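Local coordinates for protein trehalose-6-phosphate phosphatase (Cryptococcus neoformans, PDB 5DX9) that belongs to the trehalose-phosphatase family of the HAD clan, enzymes with a Rossmann-like core, and holds a magnesium ion beside a glycan pocket, at residues 62-67 with 83-88; 219-224 with 281-286. One frame throughout, in Å; residues are numbered along the deposited sequence.

Overall arrangement
Contact 1 joins two neighbouring parallel strands of the central mixed sheet, and contact 2 fastens a helix packed on that sheet to the loop between strands 270-275 and 286-288. Their centres lie about 18 Å apart, yet they touch through I65 CD1 and the selenium SE of selenomethionine M219, 3.8 Å apart. I65 and M219 both also pack on K190 and V194 of helix 190-200, and K190 NZ is hydrogen-bonded to the bound G6P. Contact 1 reaches the pocket itself: the S66 side chain is about 6 Å from the magnesium ion, which is held by N26, D28 and D212. In contact 2 the F220 side chain stays about 9 Å from the magnesium ion.

Contact 1. Residues 62-67 with 83-88; sequences VYLISG and LGLSAE. With G6P (6-O-phosphono-alpha-D-glucopyranose), chain B.
V62, L64 and S66 are laced to G84 and S86 by four backbone hydrogen bonds. G84 N gives to V62 O and L64 N to G84 O; S86 N then gives to L64 O, and S66 N to S86 O. The bond from S86 N to L64 O is 2.7 Å long, whereas L64 N meets G84 O at 3.1 Å from above the carbonyl plane. The strand axes run parallel within 15°, with a closest approach of 4.5 Å.

The one aromatic contact is a CH-pi interaction: G84 CA sits over the middle of the Y63 ring, 3.8 Å from its centroid. Having no side chain, G84 lets the ring lie flat on the backbone.

These strands are the two beta members of a beta-alpha-beta crossover through helix 70-77, part of the Rossmann-like core of HAD proteins. On the sheet face bearing L64 and L85, the two leucines lie side by side, with L64 CD1 3.7 Å from L85 CD2. With CG anti to the backbone N (chi1 177°) and chi2 near 60°, L83 brings CD1 to 3.7 Å from V62 CG1. W77 of the helix packs on both L64 and L83.

Beyond the strand ends the contacts turn polar. G67 N donates to phosphate O3P of G6P at 2.7 Å, and its lack of a side chain leaves room for the sugar's C6. S66 OG is hydrogen-bonded to O1P, though the modelled separation is too short to trust, and also to R68 N. The carboxylate of E88 turns elsewhere, to the backbone N atoms of K136 and A137.

Contact 2. Residues 219-224 with 281-286; sequences MFRALR and RTLAGW
The F220 ring presents one face to A284, whose CB stands over the ring centre in a CH-pi contact, 3.7 Å from the centroid. A methyl group is small enough to settle there while the backbone of the loop stays close: F220 CB is 3.6 Å from L283 C. F220 has CG anti to its carbonyl carbon (chi1 -56°), which sends the ring out from the helix and across the loop. T282 meets the same ring obliquely, its OG1 lying 3.5 Å from F220 CD2.

That hydroxyl is already engaged within the loop. A284 N donates to T282 OG1 at 3.0 Å in a nearly straight bond (167°), forming an ST turn, consistent with A284 being held against the ring. E217, at the start of helix 217-225, holds the turn with both carboxylate oxygens: OE2 is hydrogen-bonded to T282 OG1 and OE1 to L283 N.

L283 reaches between two arginines. Its CD1 rests 3.6 Å from R221 CB, while CD2 lies over one face of the R224 guanidinium, offset toward the rim, the two side chains crossing at about a right angle. Long arginines suit this exposed border, since R221 can offer the leucine its aliphatic CB and R224 the flat face of its guanidinium; R221 NH2 also forms a salt bridge with D218. A water donates to both F220 O and L283 O, the latter at 2.7 Å, bridging helix and loop backbones.

Helix 217-225 is flanked here by helix 190-200, on which M219, A222 and L223 pack. Strand 270-275 lies next to the contact as well, T274 touching both F220 and T282, and V270 touching L223.

Contact 1. Residues 62-67 with 83-88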
loop_
_atom_site.group_PDB
_atom_site.type_symbol
_atom_site.label_atom_id
_atom_site.label_comp_id
_atom_site.label_asym_id
_atom_site.label_seq_id
_atom_site.Cartn_x
_atom_site.Cartn_y
_atom_site.Cartn_z
ATOM N N VAL A 62 -0.044 -4.890 -12.223
ATOM C CA VAL A 62 -0.919 -4.898 -11.058
ATOM C C VAL A 62 -0.197 -5.345 -9.789
ATOM O O VAL A 62 0.461 -6.385 -9.765
ATOM C CB VAL A 62 -2.130 -5.811 -11.292
ATOM C CG1 VAL A 62 -3.182 -5.585 -10.220
ATOM C CG2 VAL A 62 -2.709 -5.565 -12.679
ATOM N N TYR A 63 -0.336 -4.548 -8.735
ATOM C CA TYR A 63 0.293 -4.837 -7.455
ATOM C C TYR A 63 -0.694 -4.673 -6.313
ATOM O O TYR A 63 -1.594 -3.834 -6.371
ATOM C CB TYR A 63 1.489 -3.913 -7.211
ATOM C CG TYR A 63 2.816 -4.414 -7.732
ATOM C CD1 TYR A 63 3.775 -4.922 -6.866
ATOM C CD2 TYR A 63 3.118 -4.362 -9.086
ATOM C CE1 TYR A 63 4.994 -5.371 -7.333
ATOM C CE2 TYR A 63 4.335 -4.811 -9.563
ATOM C CZ TYR A 63 5.271 -5.314 -8.683
ATOM O OH TYR A 63 6.487 -5.762 -9.151
ATOM N N LEU A 64 -0.523 -5.482 -5.275
ATOM C CA LEU A 64 -1.139 -5.200 -3.990
ATOM C C LEU A 64 -0.067 -4.593 -3.096
ATOM O O LEU A 64 1.050 -5.105 -3.025
ATOM C CB LEU A 64 -1.727 -6.461 -3.358
ATOM C CG LEU A 64 -2.823 -7.189 -4.139
ATOM C CD1 LEU A 64 -3.436 -8.285 -3.283
ATOM C CD2 LEU A 64 -3.889 -6.218 -4.614
ATOM N N ILE A 65 -0.393 -3.487 -2.440
ATOM C CA ILE A 65 0.532 -2.856 -1.509
ATOM C C ILE A 65 -0.131 -2.803 -0.146
ATOM O O ILE A 65 -1.068 -2.035 0.073
ATOM C CB ILE A 65 0.944 -1.446 -1.972
ATOM C CG1 ILE A 65 1.556 -1.518 -3.374
ATOM C CG2 ILE A 65 1.925 -0.824 -0.990
ATOM C CD1 ILE A 65 2.130 -0.207 -3.869
ATOM N N SER A 66 0.349 -3.640 0.767
ATOM C CA SER A 66 -0.357 -3.883 2.016
ATOM C C SER A 66 0.570 -3.940 3.226
ATOM O O SER A 66 1.782 -4.091 3.087
ATOM C CB SER A 66 -1.148 -5.187 1.909
ATOM O OG SER A 66 -1.802 -5.489 3.124
ATOM N N GLY A 67 -0.012 -3.811 4.413
ATOM C CA GLY A 67 0.735 -3.982 5.646
ATOM C C GLY A 67 0.736 -5.444 6.044
ATOM O O GLY A 67 1.415 -5.849 6.989
ATOM N N LEU A 83 0.092 -11.118 -10.711
ATOM C CA LEU A 83 -0.159 -10.170 -9.629
ATOM C C LEU A 83 1.056 -9.984 -8.729
ATOM O O LEU A 83 1.458 -10.902 -8.013
ATOM C CB LEU A 83 -1.350 -10.620 -8.788
ATOM C CG LEU A 83 -1.643 -9.734 -7.576
ATOM C CD1 LEU A 83 -1.949 -8.311 -8.017
ATOM C CD2 LEU A 83 -2.787 -10.310 -6.757
ATOM N N GLY A 84 1.638 -8.790 -8.770
ATOM C CA GLY A 84 2.717 -8.441 -7.864
ATOM C C GLY A 84 2.179 -8.280 -6.456
ATOM O O GLY A 84 0.997 -7.990 -6.269
ATOM N N LEU A 85 3.039 -8.472 -5.462
ATOM C CA LEU A 85 2.614 -8.368 -4.072
ATOM C C LEU A 85 3.663 -7.670 -3.209
ATOM O O LEU A 85 4.836 -8.043 -3.214
ATOM C CB LEU A 85 2.304 -9.754 -3.503
ATOM C CG LEU A 85 1.166 -10.532 -4.163
ATOM C CD1 LEU A 85 1.049 -11.926 -3.565
ATOM C CD2 LEU A 85 -0.150 -9.783 -4.026
ATOM N N SER A 86 3.232 -6.649 -2.477
ATOM C CA SER A 86 4.105 -5.965 -1.535
ATOM C C SER A 86 3.546 -6.138 -0.126
ATOM O O SER A 86 2.377 -5.843 0.126
ATOM C CB SER A 86 4.244 -4.487 -1.893
ATOM O OG SER A 86 5.230 -3.858 -1.093
ATOM N N ALA A 87 4.376 -6.633 0.785
ATOM C CA ALA A 87 3.903 -6.995 2.114
ATOM C C ALA A 87 4.596 -6.200 3.210
ATOM O O ALA A 87 5.731 -5.753 3.048
ATOM C CB ALA A 87 4.093 -8.486 2.351
ATOM N N GLU A 88 3.889 -6.030 4.322
ATOM C CA GLU A 88 4.430 -5.388 5.515
ATOM C C GLU A 88 4.946 -3.982 5.228
ATOM O O GLU A 88 6.047 -3.611 5.639
ATOM C CB GLU A 88 5.533 -6.259 6.125
ATOM C CG GLU A 88 5.087 -7.701 6.355
ATOM C CD GLU A 88 5.958 -8.454 7.343
ATOM O OE1 GLU A 88 6.487 -7.823 8.280
ATOM O OE2 GLU A 88 6.107 -9.682 7.181
HETATM C C1 G6P B . -4.733 -5.750 8.976
HETATM C C2 G6P B . -3.584 -6.687 9.324
HETATM C C3 G6P B . -2.487 -5.968 10.085
HETATM C C4 G6P B . -1.949 -4.815 9.262
HETATM C C5 G6P B . -3.023 -3.943 8.583
HETATM C C6 G6P B . -2.543 -3.410 7.219
HETATM O O1 G6P B . -5.479 -5.344 10.126
HETATM O O2 G6P B . -4.089 -7.779 10.090
HETATM O O3 G6P B . -1.387 -6.855 10.328
HETATM O O4 G6P B . -1.146 -4.057 10.178
HETATM O O5 G6P B . -4.259 -4.604 8.269
HETATM O O6 G6P B . -3.325 -3.965 6.132
HETATM P P G6P B . -3.496 -3.174 4.718
HETATM O O1P G6P B . -3.689 -4.163 3.464
HETATM O O2P G6P B . -4.697 -2.313 4.801
HETATM O O3P G6P B . -2.177 -2.272 4.531
#

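Contact 2. Residues 219-224 with 281-286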
loop_
_atom_site.group_PDB
_atom_site.type_symbol
_atom_site.label_atom_id
_atom_site.label_comp_id
_atom_site.label_asym_id
_atom_site.label_seq_id
_atom_site.Cartn_x
_atom_site.Cartn_y
_atom_site.Cartn_z
HETATM N N MSE A 219 1.505 6.559 -0.261
HETATM C CA MSE A 219 1.292 6.288 -1.674
HETATM C C MSE A 219 0.790 7.530 -2.402
HETATM O O MSE A 219 1.290 7.876 -3.471
HETATM C CB MSE A 219 0.299 5.141 -1.854
HETATM C CG MSE A 219 0.752 3.839 -1.226
HETATM SE SE MSE A 219 -0.118 2.295 -2.024
HETATM C CE MSE A 219 -1.947 2.602 -1.416
ATOM N N PHE A 220 -0.197 8.199 -1.816
ATOM C CA PHE A 220 -0.787 9.381 -2.432
ATOM C C PHE A 220 0.243 10.498 -2.571
ATOM O O PHE A 220 0.283 11.190 -3.590
ATOM C CB PHE A 220 -1.989 9.865 -1.621
ATOM C CG PHE A 220 -3.051 8.815 -1.427
ATOM C CD1 PHE A 220 -3.178 7.765 -2.325
ATOM C CD2 PHE A 220 -3.916 8.872 -0.344
ATOM C CE1 PHE A 220 -4.147 6.796 -2.149
ATOM C CE2 PHE A 220 -4.886 7.904 -0.161
ATOM C CZ PHE A 220 -5.002 6.866 -1.063
ATOM N N ARG A 221 1.083 10.661 -1.549
ATOM C CA ARG A 221 2.118 11.685 -1.574
ATOM C C ARG A 221 3.145 11.413 -2.663
ATOM O O ARG A 221 3.554 12.323 -3.380
ATOM C CB ARG A 221 2.821 11.795 -0.218
ATOM C CG ARG A 221 3.952 12.825 -0.207
ATOM C CD ARG A 221 4.298 13.284 1.200
ATOM N NE ARG A 221 4.642 12.160 2.058
ATOM C CZ ARG A 221 3.947 11.792 3.129
ATOM N NH1 ARG A 221 2.871 12.471 3.497
ATOM N NH2 ARG A 221 4.342 10.747 3.839
ATOM N N ALA A 222 3.562 10.157 -2.779
ATOM C CA ALA A 222 4.543 9.780 -3.786
ATOM C C ALA A 222 3.992 10.046 -5.183
ATOM O O ALA A 222 4.735 10.419 -6.091
ATOM C CB ALA A 222 4.936 8.317 -3.633
ATOM N N LEU A 223 2.684 9.868 -5.344
ATOM C CA LEU A 223 2.034 10.084 -6.635
ATOM C C LEU A 223 1.893 11.560 -6.974
ATOM O O LEU A 223 1.488 11.909 -8.083
ATOM C CB LEU A 223 0.659 9.421 -6.660
ATOM C CG LEU A 223 0.678 7.901 -6.795
ATOM C CD1 LEU A 223 -0.737 7.333 -6.771
ATOM C CD2 LEU A 223 1.405 7.511 -8.071
ATOM N N ARG A 224 2.230 12.421 -6.017
ATOM C CA ARG A 224 2.199 13.861 -6.237
ATOM C C ARG A 224 3.595 14.449 -6.412
ATOM O O ARG A 224 3.825 15.256 -7.312
ATOM C CB ARG A 224 1.487 14.557 -5.081
ATOM C CG ARG A 224 -0.024 14.372 -5.090
ATOM C CD ARG A 224 -0.615 14.630 -3.715
ATOM N NE ARG A 224 -0.213 15.929 -3.188
ATOM C CZ ARG A 224 -0.983 17.010 -3.206
ATOM N NH1 ARG A 224 -2.205 16.948 -3.722
ATOM N NH2 ARG A 224 -0.534 18.150 -2.705
ATOM N N ARG A 281 -9.857 14.278 4.824
ATOM C CA ARG A 281 -8.686 15.020 4.375
ATOM C C ARG A 281 -7.607 14.037 3.945
ATOM O O ARG A 281 -7.247 13.128 4.691
ATOM C CB ARG A 281 -8.181 15.953 5.476
ATOM C CG ARG A 281 -9.237 16.947 5.944
ATOM C CD ARG A 281 -8.735 17.813 7.080
ATOM N NE ARG A 281 -9.805 18.608 7.674
ATOM C CZ ARG A 281 -9.603 19.629 8.500
ATOM N NH1 ARG A 281 -8.367 19.986 8.823
ATOM N NH2 ARG A 281 -10.634 20.298 8.997
ATOM N N THR A 282 -7.098 14.225 2.734
ATOM C CA THR A 282 -6.255 13.222 2.099
ATOM C C THR A 282 -5.390 13.852 1.013
ATOM O O THR A 282 -5.685 14.946 0.532
ATOM C CB THR A 282 -7.122 12.090 1.499
ATOM O OG1 THR A 282 -6.291 11.117 0.856
ATOM C CG2 THR A 282 -8.105 12.657 0.489
ATOM N N LEU A 283 -4.316 13.165 0.636
ATOM C CA LEU A 283 -3.472 13.610 -0.467
ATOM C C LEU A 283 -3.913 12.952 -1.771
ATOM O O LEU A 283 -3.361 13.229 -2.837
ATOM C CB LEU A 283 -2.003 13.303 -0.186
ATOM C CG LEU A 283 -1.354 14.126 0.925
ATOM C CD1 LEU A 283 0.039 13.600 1.241
ATOM C CD2 LEU A 283 -1.298 15.595 0.529
ATOM N N ALA A 284 -4.903 12.069 -1.677
ATOM C CA ALA A 284 -5.512 11.486 -2.865
ATOM C C ALA A 284 -6.299 12.555 -3.613
ATOM O O ALA A 284 -6.701 13.558 -3.031
ATOM C CB ALA A 284 -6.414 10.322 -2.494
ATOM N N GLY A 285 -6.508 12.345 -4.906
ATOM C CA GLY A 285 -7.276 13.284 -5.699
ATOM C C GLY A 285 -8.752 12.942 -5.698
ATOM O O GLY A 285 -9.587 13.792 -6.005
ATOM N N TRP A 286 -9.071 11.694 -5.351
ATOM C CA TRP A 286 -10.446 11.196 -5.386
ATOM C C TRP A 286 -10.804 10.373 -4.150
ATOM O O TRP A 286 -9.949 10.081 -3.314
ATOM C CB TRP A 286 -10.678 10.331 -6.629
ATOM C CG TRP A 286 -10.240 10.953 -7.907
ATOM C CD1 TRP A 286 -9.013 10.841 -8.493
ATOM C CD2 TRP A 286 -11.025 11.779 -8.772
ATOM N NE1 TRP A 286 -8.982 11.555 -9.666
ATOM C CE2 TRP A 286 -10.206 12.137 -9.861
ATOM C CE3 TRP A 286 -12.338 12.259 -8.725
ATOM C CZ2 TRP A 286 -10.661 12.948 -10.898
ATOM C CZ3 TRP A 286 -12.785 13.063 -9.758
ATOM C CH2 TRP A 286 -11.949 13.400 -10.827
HETATM O O HOH W 1 -2.236 11.631 -4.702
#